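Local coordinates for ferritin heavy chain (Trichoplusia ni, PDB 1Z6O), which oxidises ferrous iron as the ferroxidase chain of a secreted insect ferritin, which stores the ferric product inside a 24-subunit shell, at residues Q30-A35 / R68-K73. Residues are numbered along the deposited sequence; the frame is centred on the assembly and turned at random.
With FE (Fe (III) ion), chain B.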
ATOM      1  N   GLN M  30     -37.472  41.711  -1.465  1.00 16.75           N
ATOM      2  CA  GLN M  30     -38.008  41.908  -2.813  1.00 15.69           C
ATOM      3  C   GLN M  30     -36.922  42.488  -3.723  1.00 18.13           C
ATOM      4  O   GLN M  30     -36.832  42.138  -4.901  1.00 17.95           O
ATOM      5  CB  GLN M  30     -39.228  42.854  -2.795  1.00 18.92           C
ATOM      6  CG  GLN M  30     -39.740  43.241  -4.206  1.00 22.14           C
ATOM      7  CD  GLN M  30     -40.196  42.030  -5.023  1.00 30.92           C
ATOM      8  OE1 GLN M  30     -40.994  41.230  -4.555  1.00 27.39           O
ATOM      9  NE2 GLN M  30     -39.693  41.901  -6.248  1.00 30.79           N
ATOM     10  N   MET M  31     -36.095  43.375  -3.185  1.00 15.72           N
ATOM     11  CA  MET M  31     -35.027  43.958  -3.991  1.00 18.72           C
ATOM     12  C   MET M  31     -34.015  42.895  -4.456  1.00 19.33           C
ATOM     13  O   MET M  31     -33.556  42.934  -5.596  1.00 17.51           O
ATOM     14  CB  MET M  31     -34.292  45.047  -3.207  1.00 19.01           C
ATOM     15  CG  MET M  31     -33.233  45.761  -4.045  1.00 21.57           C
ATOM     16  SD  MET M  31     -32.427  47.084  -3.124  1.00 23.48           S
ATOM     17  CE  MET M  31     -31.899  48.186  -4.522  1.00 24.54           C
ATOM     18  N   GLU M  32     -33.664  41.955  -3.579  1.00 15.93           N
ATOM     19  CA  GLU M  32     -32.718  40.892  -3.952  1.00 16.66           C
ATOM     20  C   GLU M  32     -33.336  40.033  -5.058  1.00 18.05           C
ATOM     21  O   GLU M  32     -32.657  39.652  -6.011  1.00 16.70           O
ATOM     22  CB  GLU M  32     -32.389  39.990  -2.751  1.00 15.68           C
ATOM     23  CG  GLU M  32     -31.783  40.719  -1.545  1.00 19.89           C
ATOM     24  CD  GLU M  32     -30.361  41.234  -1.768  1.00 25.99           C
ATOM     25  OE1 GLU M  32     -29.930  42.116  -0.982  1.00 26.26           O
ATOM     26  OE2 GLU M  32     -29.662  40.761  -2.695  1.00 23.01           O
ATOM     27  N   VAL M  33     -34.621  39.715  -4.924  1.00 16.59           N
ATOM     28  CA  VAL M  33     -35.296  38.911  -5.946  1.00 16.94           C
ATOM     29  C   VAL M  33     -35.310  39.673  -7.271  1.00 21.42           C
ATOM     30  O   VAL M  33     -35.046  39.094  -8.329  1.00 19.98           O
ATOM     31  CB  VAL M  33     -36.739  38.535  -5.496  1.00 19.44           C
ATOM     32  CG1 VAL M  33     -37.537  37.935  -6.670  1.00 21.47           C
ATOM     33  CG2 VAL M  33     -36.655  37.508  -4.357  1.00 20.22           C
ATOM     34  N   GLY M  34     -35.603  40.972  -7.216  1.00 18.93           N
ATOM     35  CA  GLY M  34     -35.598  41.780  -8.430  1.00 18.61           C
ATOM     36  C   GLY M  34     -34.220  41.749  -9.087  1.00 21.33           C
ATOM     37  O   GLY M  34     -34.103  41.682 -10.313  1.00 20.19           O
ATOM     38  N   ALA M  35     -33.165  41.810  -8.282  1.00 18.20           N
ATOM     39  CA  ALA M  35     -31.815  41.757  -8.830  1.00 19.81           C
ATOM     40  C   ALA M  35     -31.572  40.385  -9.473  1.00 19.01           C
ATOM     41  O   ALA M  35     -30.964  40.319 -10.541  1.00 19.09           O
ATOM     42  CB  ALA M  35     -30.770  42.027  -7.731  1.00 17.31           C
ATOM     43  N   ARG M  68     -30.501  35.213  -5.521  1.00 16.91           N
ATOM     44  CA  ARG M  68     -31.581  34.387  -4.986  1.00 16.39           C
ATOM     45  C   ARG M  68     -31.146  33.880  -3.604  1.00 17.38           C
ATOM     46  O   ARG M  68     -31.952  33.831  -2.672  1.00 18.15           O
ATOM     47  CB  ARG M  68     -31.864  33.213  -5.932  1.00 17.91           C
ATOM     48  CG  ARG M  68     -32.833  32.158  -5.390  1.00 17.13           C
ATOM     49  CD  ARG M  68     -33.216  31.165  -6.518  1.00 17.31           C
ATOM     50  NE  ARG M  68     -34.068  30.068  -6.047  1.00 16.44           N
ATOM     51  CZ  ARG M  68     -33.616  28.934  -5.524  1.00 22.76           C
ATOM     52  NH1 ARG M  68     -34.475  27.996  -5.125  1.00 20.15           N
ATOM     53  NH2 ARG M  68     -32.307  28.726  -5.412  1.00 19.07           N
ATOM     54  N   GLU M  69     -29.877  33.499  -3.465  1.00 15.51           N
ATOM     55  CA  GLU M  69     -29.383  33.039  -2.158  1.00 17.95           C
ATOM     56  C   GLU M  69     -29.435  34.190  -1.133  1.00 20.35           C
ATOM     57  O   GLU M  69     -29.701  33.957   0.044  1.00 17.77           O
ATOM     58  CB  GLU M  69     -27.933  32.536  -2.244  1.00 20.41           C
ATOM     59  CG  GLU M  69     -27.725  31.256  -3.064  1.00 34.11           C
ATOM     60  CD  GLU M  69     -28.480  30.049  -2.501  1.00 48.62           C
ATOM     61  OE1 GLU M  69     -28.525  29.894  -1.258  1.00 45.55           O
ATOM     62  OE2 GLU M  69     -29.016  29.249  -3.301  1.00 42.84           O
ATOM     63  N   HIS M  70     -29.154  35.421  -1.563  1.00 15.95           N
ATOM     64  CA  HIS M  70     -29.213  36.569  -0.640  1.00 17.82           C
ATOM     65  C   HIS M  70     -30.639  36.728  -0.122  1.00 18.98           C
ATOM     66  O   HIS M  70     -30.854  36.985   1.065  1.00 16.63           O
ATOM     67  CB  HIS M  70     -28.801  37.882  -1.334  1.00 16.79           C
ATOM     68  CG  HIS M  70     -27.352  37.950  -1.698  1.00 19.78           C
ATOM     69  ND1 HIS M  70     -26.822  38.979  -2.454  1.00 21.33           N
ATOM     70  CD2 HIS M  70     -26.322  37.110  -1.425  1.00 21.62           C
ATOM     71  CE1 HIS M  70     -25.530  38.764  -2.635  1.00 28.12           C
ATOM     72  NE2 HIS M  70     -25.202  37.638  -2.020  1.00 23.27           N
ATOM     73  N   ALA M  71     -31.616  36.612  -1.019  1.00 15.38           N
ATOM     74  CA  ALA M  71     -33.010  36.728  -0.603  1.00 16.45           C
ATOM     75  C   ALA M  71     -33.325  35.638   0.430  1.00 19.32           C
ATOM     76  O   ALA M  71     -33.957  35.900   1.456  1.00 16.13           O
ATOM     77  CB  ALA M  71     -33.938  36.578  -1.809  1.00 15.27           C
ATOM     78  N   MET M  72     -32.883  34.414   0.158  1.00 16.61           N
ATOM     79  CA  MET M  72     -33.136  33.309   1.083  1.00 18.91           C
ATOM     80  C   MET M  72     -32.492  33.541   2.452  1.00 18.51           C
ATOM     81  O   MET M  72     -33.082  33.192   3.481  1.00 18.05           O
ATOM     82  CB  MET M  72     -32.627  31.981   0.485  1.00 20.36           C
ATOM     83  CG  MET M  72     -33.443  31.503  -0.717  1.00 37.40           C
ATOM     84  SD  MET M  72     -32.743  30.074  -1.632  1.00 45.65           S
ATOM     85  CE  MET M  72     -31.567  29.387  -0.419  1.00 55.78           C
ATOM     86  N   LYS M  73     -31.290  34.118   2.479  1.00 15.47           N
ATOM     87  CA  LYS M  73     -30.633  34.378   3.764  1.00 17.60           C
ATOM     88  C   LYS M  73     -31.415  35.391   4.603  1.00 16.60           C
ATOM     89  O   LYS M  73     -31.497  35.252   5.823  1.00 16.07           O
ATOM     90  CB  LYS M  73     -29.201  34.899   3.570  1.00 19.67           C
ATOM     91  CG  LYS M  73     -28.216  33.848   3.068  1.00 31.02           C
ATOM     92  CD  LYS M  73     -26.825  34.454   2.852  1.00 42.28           C
ATOM     93  CE  LYS M  73     -26.249  35.001   4.155  1.00 59.65           C
ATOM     94  NZ  LYS M  73     -24.889  35.596   3.995  1.00 74.05           N
TER
HETATM   95 FE    FE B 300     -27.737  40.685  -3.077  1.00 18.93          FE
HETATM   96  O   HOH W   1     -26.346  41.890  -3.980  1.00 25.00           O
HETATM   97  O   HOH W   2     -27.452  41.650  -1.292  1.00 24.31           O
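Glu32 lies against His70, its carboxylate OE2 3.3 Å from the histidine CB and close to the plane of the imidazole at the ring's edge. An iron(III) ion bridges the two groups, bound by OE2 and by His70 ND1 at 2.0 Å each. Carboxylate and ring planes stand 77° apart, and the groups do not stack; each offers one atom to the ion. Glutamate suits its place because its chain can fold: a bend about the CB-CG bond (chi2 -70°) carries the carboxylate round to the ion. The other oxygen, OE1, accepts a hydrogen bond from Gln28 NE2, a second-shell contact that probably helps to fix the rotation of the carboxylate. Glu67 OE1 and two waters complete the coordination, marking the ferroxidase site of the heavy chain.

Beside the metal site the packing is apolar, between the CB of Glu32, Val33 and Ala71. Ala71 CB sits 3.8 Å from Val33 CG2 and 3.9 Å from Glu32 CB, and its lone methyl is consistent with the close approach of the two segment axes, 8.0 Å. The branched Val33 lays its CG2 methyl against it, and also packs on Leu92 and on Tyr53 of a neighbouring light chain. The segments 30-35 and 68-73, on helices 19-47 and 54-80, run nearly antiparallel (166°) within the ferritin four-helix bundle, their iron ligands directed into its interior, where Glu32 also touches Val119 of helix 105-132.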